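Local coordinates for protein cadherin-related family member 2 (PDB 5CYX) that probably forms, through its extracellular cadherin repeats, calcium-dependent heterophilic complexes with CDHR5 on adjacent microvilli and so controls how microvilli pack, at residues A[114-119]-A[213-218]; A[39-44]-A[78-83]. All coordinates share one frame; numbering follows the deposited sequence.

Interaction 1 of 2, residues A[114-119]-A[213-218]; sequences INETLP and IDEPDL. With CA (calcium ion), chain E; CA (calcium ion), chain F.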
ATOM      1  N   ILE A 114     -15.399   6.259   9.557  1.00 49.83           N
ATOM      2  CA  ILE A 114     -14.844   6.875   8.359  1.00 49.71           C
ATOM      3  C   ILE A 114     -15.922   7.442   7.459  1.00 48.96           C
ATOM      4  O   ILE A 114     -17.046   6.910   7.395  1.00 49.20           O
ATOM      5  CB  ILE A 114     -13.972   5.900   7.573  1.00 50.12           C
ATOM      6  CG1 ILE A 114     -14.808   4.720   7.061  1.00 49.96           C
ATOM      7  CG2 ILE A 114     -12.802   5.442   8.425  1.00 50.40           C
ATOM      8  CD1 ILE A 114     -13.993   3.596   6.498  1.00 50.37           C
ATOM      9  N   ASN A 115     -15.575   8.536   6.792  1.00 47.63           N
ATOM     10  CA  ASN A 115     -16.432   9.150   5.807  1.00 47.47           C
ATOM     11  C   ASN A 115     -16.557   8.229   4.621  1.00 45.97           C
ATOM     12  O   ASN A 115     -15.552   7.646   4.195  1.00 44.90           O
ATOM     13  CB  ASN A 115     -15.813  10.452   5.275  1.00 48.48           C
ATOM     14  CG  ASN A 115     -15.942  11.607   6.235  1.00 49.65           C
ATOM     15  OD1 ASN A 115     -15.246  12.592   6.093  1.00 53.28           O
ATOM     16  ND2 ASN A 115     -16.760  11.492   7.204  1.00 49.68           N
ATOM     17  N   GLU A 116     -17.742   8.181   4.029  1.00 45.39           N
ATOM     18  CA  GLU A 116     -17.934   7.282   2.868  1.00 45.12           C
ATOM     19  C   GLU A 116     -17.104   7.767   1.663  1.00 45.37           C
ATOM     20  O   GLU A 116     -16.785   6.930   0.832  1.00 45.83           O
ATOM     21  CB  GLU A 116     -19.392   7.114   2.481  1.00 45.56           C
ATOM     22  CG  GLU A 116     -20.042   8.252   1.722  1.00 46.12           C
ATOM     23  CD  GLU A 116     -21.556   8.102   1.509  1.00 46.94           C
ATOM     24  OE1 GLU A 116     -22.136   6.966   1.330  1.00 46.28           O
ATOM     25  OE2 GLU A 116     -22.186   9.192   1.448  1.00 47.70           O
ATOM     26  N   THR A 117     -16.777   9.067   1.567  1.00 45.18           N
ATOM     27  CA  THR A 117     -15.893   9.572   0.447  1.00 46.11           C
ATOM     28  C   THR A 117     -14.401   9.317   0.658  1.00 45.67           C
ATOM     29  O   THR A 117     -13.620   9.718  -0.168  1.00 46.29           O
ATOM     30  CB  THR A 117     -16.044  11.083   0.148  1.00 46.35           C
ATOM     31  OG1 THR A 117     -15.848  11.816   1.345  1.00 47.35           O
ATOM     32  CG2 THR A 117     -17.403  11.407  -0.420  1.00 46.70           C
ATOM     33  N   LEU A 118     -13.997   8.693   1.771  1.00 45.30           N
ATOM     34  CA  LEU A 118     -12.600   8.322   1.983  1.00 45.01           C
ATOM     35  C   LEU A 118     -11.962   7.749   0.684  1.00 44.30           C
ATOM     36  O   LEU A 118     -12.481   6.770   0.104  1.00 43.24           O
ATOM     37  CB  LEU A 118     -12.472   7.313   3.111  1.00 45.05           C
ATOM     38  CG  LEU A 118     -11.062   7.027   3.607  1.00 46.21           C
ATOM     39  CD1 LEU A 118     -10.397   8.271   4.225  1.00 47.06           C
ATOM     40  CD2 LEU A 118     -11.108   5.867   4.592  1.00 46.14           C
ATOM     41  N   PRO A 119     -10.852   8.351   0.229  1.00 44.11           N
ATOM     42  CA  PRO A 119     -10.293   7.830  -1.030  1.00 43.58           C
ATOM     43  C   PRO A 119      -9.630   6.445  -0.926  1.00 42.85           C
ATOM     44  O   PRO A 119      -9.091   6.044   0.119  1.00 41.98           O
ATOM     45  CB  PRO A 119      -9.258   8.867  -1.448  1.00 44.72           C
ATOM     46  CG  PRO A 119      -9.472  10.062  -0.570  1.00 44.90           C
ATOM     47  CD  PRO A 119     -10.233   9.644   0.627  1.00 44.64           C
ATOM     48  N   ILE A 213     -19.885   6.943   7.639  1.00 47.88           N
ATOM     49  CA  ILE A 213     -20.617   8.188   7.802  1.00 48.06           C
ATOM     50  C   ILE A 213     -21.172   8.614   6.462  1.00 47.33           C
ATOM     51  O   ILE A 213     -20.448   8.709   5.439  1.00 46.04           O
ATOM     52  CB  ILE A 213     -19.673   9.291   8.336  1.00 49.38           C
ATOM     53  CG1 ILE A 213     -19.227   8.964   9.762  1.00 50.41           C
ATOM     54  CG2 ILE A 213     -20.292  10.692   8.251  1.00 50.30           C
ATOM     55  CD1 ILE A 213     -18.050   9.836  10.216  1.00 50.90           C
ATOM     56  N   ASP A 214     -22.465   8.871   6.452  1.00 47.68           N
ATOM     57  CA  ASP A 214     -23.166   9.261   5.248  1.00 47.55           C
ATOM     58  C   ASP A 214     -22.835  10.727   4.958  1.00 48.68           C
ATOM     59  O   ASP A 214     -22.921  11.605   5.860  1.00 47.80           O
ATOM     60  CB  ASP A 214     -24.672   9.056   5.394  1.00 47.73           C
ATOM     61  CG  ASP A 214     -25.403   9.045   4.064  1.00 47.33           C
ATOM     62  OD1 ASP A 214     -24.752   9.156   2.938  1.00 45.75           O
ATOM     63  OD2 ASP A 214     -26.631   8.898   4.153  1.00 46.23           O
ATOM     64  N   GLU A 215     -22.419  10.974   3.712  1.00 49.03           N
ATOM     65  CA  GLU A 215     -22.116  12.334   3.265  1.00 50.88           C
ATOM     66  C   GLU A 215     -23.086  12.755   2.166  1.00 50.92           C
ATOM     67  O   GLU A 215     -23.634  11.913   1.506  1.00 50.96           O
ATOM     68  CB  GLU A 215     -20.686  12.425   2.779  1.00 51.39           C
ATOM     69  CG  GLU A 215     -19.644  12.274   3.880  1.00 52.71           C
ATOM     70  CD  GLU A 215     -18.236  12.402   3.285  1.00 53.83           C
ATOM     71  OE1 GLU A 215     -17.682  11.434   2.705  1.00 52.07           O
ATOM     72  OE2 GLU A 215     -17.688  13.501   3.367  1.00 56.50           O
ATOM     73  N   PRO A 216     -23.341  14.062   2.019  1.00 52.23           N
ATOM     74  CA  PRO A 216     -24.402  14.471   1.117  1.00 53.15           C
ATOM     75  C   PRO A 216     -23.942  14.453  -0.347  1.00 54.14           C
ATOM     76  O   PRO A 216     -23.363  15.425  -0.820  1.00 53.27           O
ATOM     77  CB  PRO A 216     -24.752  15.868   1.594  1.00 54.15           C
ATOM     78  CG  PRO A 216     -23.507  16.383   2.245  1.00 54.59           C
ATOM     79  CD  PRO A 216     -22.831  15.185   2.837  1.00 53.37           C
ATOM     80  N   ASP A 217     -24.170  13.326  -1.019  1.00 54.67           N
ATOM     81  CA  ASP A 217     -23.803  13.192  -2.428  1.00 57.08           C
ATOM     82  C   ASP A 217     -24.810  12.427  -3.267  1.00 58.21           C
ATOM     83  O   ASP A 217     -24.461  11.964  -4.332  1.00 57.54           O
ATOM     84  CB  ASP A 217     -22.444  12.488  -2.529  1.00 57.85           C
ATOM     85  CG  ASP A 217     -22.462  11.061  -1.973  1.00 58.72           C
ATOM     86  OD1 ASP A 217     -23.442  10.590  -1.317  1.00 58.88           O
ATOM     87  OD2 ASP A 217     -21.444  10.399  -2.200  1.00 61.08           O
ATOM     88  N   LEU A 218     -26.040  12.299  -2.788  1.00 64.14           N
ATOM     89  CA  LEU A 218     -27.105  11.723  -3.559  1.00 64.05           C
ATOM     90  C   LEU A 218     -28.214  12.750  -3.601  1.00 64.20           C
ATOM     91  O   LEU A 218     -28.564  13.390  -2.567  1.00 60.95           O
ATOM     92  CB  LEU A 218     -27.565  10.421  -2.912  1.00 63.94           C
ATOM     93  CG  LEU A 218     -26.546   9.284  -2.901  1.00 64.40           C
ATOM     94  CD1 LEU A 218     -27.062   8.144  -2.051  1.00 64.28           C
ATOM     95  CD2 LEU A 218     -26.310   8.784  -4.329  1.00 65.81           C
TER
HETATM   96 CA    CA E1004     -24.258   9.841   0.768  1.00 49.17          CA
HETATM   97 CA    CA F1005     -28.632  14.460  -0.517  1.00 55.54          CA
HETATM   98  O   HOH W   1     -24.404   7.550   0.159  1.00 39.08           O
HETATM   99  O   HOH W   2     -26.691  15.762  -1.524  1.00 42.90           O
HETATM  100  O   HOH W   3     -28.006  15.070   1.821  1.00 41.62           O

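Interaction 2 of 2, residues A[39-44]-A[78-83]; sequences LTYGIS and ISTSDG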
ATOM      1  N   LEU A  39      36.645 -40.107  39.784  1.00 85.18           N
ATOM      2  CA  LEU A  39      36.441 -38.854  40.483  1.00 82.46           C
ATOM      3  C   LEU A  39      34.999 -38.312  40.436  1.00 80.19           C
ATOM      4  O   LEU A  39      34.168 -38.823  39.697  1.00 82.19           O
ATOM      5  CB  LEU A  39      37.422 -37.819  39.951  1.00 84.25           C
ATOM      6  CG  LEU A  39      37.580 -37.464  38.492  1.00 82.86           C
ATOM      7  CD1 LEU A  39      36.263 -37.026  37.883  1.00 83.15           C
ATOM      8  CD2 LEU A  39      38.612 -36.341  38.393  1.00 83.15           C
ATOM      9  N   THR A  40      34.713 -37.282  41.236  1.00 74.89           N
ATOM     10  CA  THR A  40      33.373 -36.717  41.316  1.00 70.26           C
ATOM     11  C   THR A  40      33.251 -35.296  40.742  1.00 67.28           C
ATOM     12  O   THR A  40      34.181 -34.495  40.819  1.00 65.42           O
ATOM     13  CB  THR A  40      32.864 -36.683  42.768  1.00 70.73           C
ATOM     14  OG1 THR A  40      33.681 -35.793  43.530  1.00 70.76           O
ATOM     15  CG2 THR A  40      32.883 -38.073  43.402  1.00 70.70           C
ATOM     16  N   TYR A  41      32.066 -34.995  40.223  1.00 65.71           N
ATOM     17  CA  TYR A  41      31.751 -33.717  39.573  1.00 65.27           C
ATOM     18  C   TYR A  41      30.738 -32.919  40.370  1.00 63.20           C
ATOM     19  O   TYR A  41      29.918 -33.493  41.065  1.00 62.15           O
ATOM     20  CB  TYR A  41      31.109 -33.951  38.203  1.00 65.39           C
ATOM     21  CG  TYR A  41      31.852 -34.885  37.323  1.00 66.28           C
ATOM     22  CD1 TYR A  41      32.820 -34.408  36.434  1.00 65.95           C
ATOM     23  CD2 TYR A  41      31.585 -36.254  37.344  1.00 67.35           C
ATOM     24  CE1 TYR A  41      33.505 -35.274  35.598  1.00 66.25           C
ATOM     25  CE2 TYR A  41      32.273 -37.126  36.503  1.00 66.63           C
ATOM     26  CZ  TYR A  41      33.232 -36.623  35.641  1.00 65.53           C
ATOM     27  OH  TYR A  41      33.928 -37.461  34.808  1.00 67.52           O
ATOM     28  N   GLY A  42      30.769 -31.600  40.207  1.00 61.44           N
ATOM     29  CA  GLY A  42      29.750 -30.720  40.789  1.00 61.36           C
ATOM     30  C   GLY A  42      29.536 -29.473  39.956  1.00 60.85           C
ATOM     31  O   GLY A  42      30.339 -29.157  39.070  1.00 57.87           O
ATOM     32  N   ILE A  43      28.429 -28.794  40.219  1.00 61.21           N
ATOM     33  CA  ILE A  43      28.148 -27.488  39.637  1.00 63.04           C
ATOM     34  C   ILE A  43      27.856 -26.531  40.786  1.00 63.74           C
ATOM     35  O   ILE A  43      27.113 -26.876  41.691  1.00 62.82           O
ATOM     36  CB  ILE A  43      27.028 -27.566  38.569  1.00 63.74           C
ATOM     37  CG1 ILE A  43      27.651 -28.144  37.287  1.00 66.25           C
ATOM     38  CG2 ILE A  43      26.450 -26.193  38.228  1.00 63.67           C
ATOM     39  CD1 ILE A  43      26.687 -28.502  36.171  1.00 67.56           C
ATOM     40  N   SER A  44      28.490 -25.361  40.759  1.00 63.61           N
ATOM     41  CA  SER A  44      28.367 -24.356  41.836  1.00 64.72           C
ATOM     42  C   SER A  44      28.285 -22.938  41.260  1.00 63.96           C
ATOM     43  O   SER A  44      28.428 -22.721  40.035  1.00 61.67           O
ATOM     44  CB  SER A  44      29.559 -24.446  42.802  1.00 66.07           C
ATOM     45  OG  SER A  44      30.765 -24.112  42.118  1.00 67.37           O
ATOM     46  N   ILE A  78      31.899 -25.434  37.088  1.00 58.42           N
ATOM     47  CA  ILE A  78      32.008 -26.862  37.155  1.00 62.13           C
ATOM     48  C   ILE A  78      33.256 -27.234  37.947  1.00 63.02           C
ATOM     49  O   ILE A  78      34.310 -26.622  37.787  1.00 63.22           O
ATOM     50  CB  ILE A  78      32.090 -27.466  35.736  1.00 64.36           C
ATOM     51  CG1 ILE A  78      30.770 -27.214  34.997  1.00 64.72           C
ATOM     52  CG2 ILE A  78      32.352 -28.971  35.818  1.00 65.59           C
ATOM     53  CD1 ILE A  78      30.906 -27.257  33.497  1.00 67.37           C
ATOM     54  N   SER A  79      33.135 -28.280  38.753  1.00 63.02           N
ATOM     55  CA  SER A  79      34.209 -28.750  39.617  1.00 63.70           C
ATOM     56  C   SER A  79      34.411 -30.248  39.458  1.00 63.04           C
ATOM     57  O   SER A  79      33.453 -30.992  39.224  1.00 63.52           O
ATOM     58  CB  SER A  79      33.854 -28.438  41.048  1.00 64.71           C
ATOM     59  OG  SER A  79      32.681 -29.158  41.416  1.00 66.52           O
ATOM     60  N   THR A  80      35.662 -30.681  39.546  1.00 62.20           N
ATOM     61  CA  THR A  80      36.019 -32.102  39.615  1.00 62.37           C
ATOM     62  C   THR A  80      36.889 -32.271  40.840  1.00 63.10           C
ATOM     63  O   THR A  80      37.698 -31.392  41.149  1.00 63.50           O
ATOM     64  CB  THR A  80      36.911 -32.558  38.442  1.00 62.91           C
ATOM     65  OG1 THR A  80      37.936 -31.566  38.257  1.00 62.52           O
ATOM     66  CG2 THR A  80      36.118 -32.826  37.148  1.00 61.83           C
ATOM     67  N   SER A  81      36.743 -33.405  41.507  1.00 64.91           N
ATOM     68  CA  SER A  81      37.509 -33.719  42.699  1.00 66.09           C
ATOM     69  C   SER A  81      37.998 -35.163  42.642  1.00 68.49           C
ATOM     70  O   SER A  81      37.250 -36.069  42.287  1.00 64.32           O
ATOM     71  CB  SER A  81      36.667 -33.520  43.961  1.00 65.52           C
ATOM     72  OG  SER A  81      37.401 -33.937  45.097  1.00 64.82           O
ATOM     73  N   ASP A  82      39.257 -35.343  43.036  1.00 73.99           N
ATOM     74  CA  ASP A  82      39.895 -36.660  43.187  1.00 77.81           C
ATOM     75  C   ASP A  82      40.006 -37.079  44.660  1.00 79.53           C
ATOM     76  O   ASP A  82      40.736 -38.019  44.960  1.00 82.04           O
ATOM     77  CB  ASP A  82      41.307 -36.645  42.539  1.00 79.67           C
ATOM     78  CG  ASP A  82      42.261 -35.605  43.171  1.00 82.29           C
ATOM     79  OD1 ASP A  82      41.880 -34.922  44.158  1.00 82.16           O
ATOM     80  OD2 ASP A  82      43.402 -35.454  42.662  1.00 88.00           O
ATOM     81  N   GLY A  83      39.320 -36.378  45.572  1.00 80.17           N
ATOM     82  CA  GLY A  83      39.494 -36.572  47.016  1.00 81.50           C
ATOM     83  C   GLY A  83      40.478 -35.587  47.638  1.00 83.82           C
ATOM     84  O   GLY A  83      40.227 -35.033  48.698  1.00 84.94           O
TER

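Interaction 1 of 2, residues A[114-119]-A[213-218]
The side chains of Glu116 and Glu215 pass one another, each carboxylate reaching the other segment's backbone. Glu116 leaves its backbone with CG between N and the carbonyl carbon (chi1 77°) and then runs extended, bringing OE2 2.3 Å from a calcium ion. The same OE2 takes the N-H of Glu215 at 2.9 Å, from above the carboxylate plane. Asp214 runs abreast of Glu116, the two carboxylate planes perpendicular (90°); its OD2 accepts from Gly252 N, while its OD1, the carbonyl O of Glu215, OD1 of Asp217 and a water bind the same calcium, completed by Asp250 of the next repeat. This is the calcium-bound linker between the second and third cadherin repeats, entered where strands 109-115 and 206-213 run parallel, with Ile213 N bonded to Ile114 O at 2.8 Å. Thr117 N donates a 2.8 Å hydrogen bond to Glu215 OE1, nearly in line with the carboxylate C-O bond. Asn115 stacks its amide on the Glu215 carboxylate, planes 26° apart, while its ND2 lies 3.7 Å from Ile213 CD1. A glycine here would probably leave one side of the Glu215 carboxylate and the end of Ile213 without their packing partner. Glu116 OE1 accepts from the calcium-bound water and from Tyr174 N.

Interaction 2 of 2, residues A[39-44]-A[78-83]
Gly42 and Ser79 face each other as a hydrogen-bonded pair at the close-packed centre of this antiparallel contact. Their two backbone bonds are both 2.9 Å, Gly42 N to Ser79 O and Ser79 N to Gly42 O. The serine hydroxyl, turned between its backbone N and carbonyl carbon (chi1 63°), lies over the glycine and adds a weak bond from OG to Gly42 O at 3.3 Å. A beta carbon on Gly42 would point to this same side and, with the hydroxyl as it stands, would probably crowd Ser79 OG. Thr40 and Ser81 form the next hydrogen-bonded pair.

Strand 40-44 is one edge strand, within the chain, of the four-stranded sheet in the first cadherin repeat and lies against strand 73-81. On the sheet face that carries Tyr41, Ile43, Ile78 and Thr80, the two isoleucines extend together from neighbouring strands, with their CG1 atoms 4.0 Å apart. Thr80 brings CG2 obliquely to the Tyr41 ring, 3.7 Å from CD1. Leu29 of strand 25-30 packs against both Tyr41 and Ile78. The third subunit also reaches this face: its Ser6 OG is hydrogen-bonded to Thr80 OG1, and its Phe7 packs on Ile78.

The looseness lies in the exposed side chains of Leu39 and Asp82. Leu39 CB presses on Ser81 O (2.9 Å), but its CD2 only grazes Thr80 CB at 4.1 Å. Asp82 turns away from strand 40-44, its OD1 accepting from the backbone N atoms of Leu84 and Asn85. Nearby, Ser81 OG accepts from Gly83 N in an ST turn. The pairing thus rests mainly on backbone bonds: the Tyr41 face is mostly apolar but carries the hydroxyls of Tyr41 and Thr80, whereas the other holds Gly42 and the small hydroxyl side chains of Thr40, Ser79 and Ser81.

Following the chain from the N terminus, interaction 2 comes first: residues 39-44 meet 78-83 after an excursion that includes strands 51-53 and 59-62, closing a loop within the first cadherin repeat. The chain then runs through strand 86-96 and the first calcium-bound linker into the second repeat. There interaction 1 opens at 114-119 and closes at 213-218, bringing the first strand of that repeat's sheet beside its last and enclosing nearly the whole repeat. The two loops stand in series, neither nested nor crossed. They lie about 78 Å apart between centres, one contact inside the membrane-distal repeat, the other at the calcium-bound junction with the third.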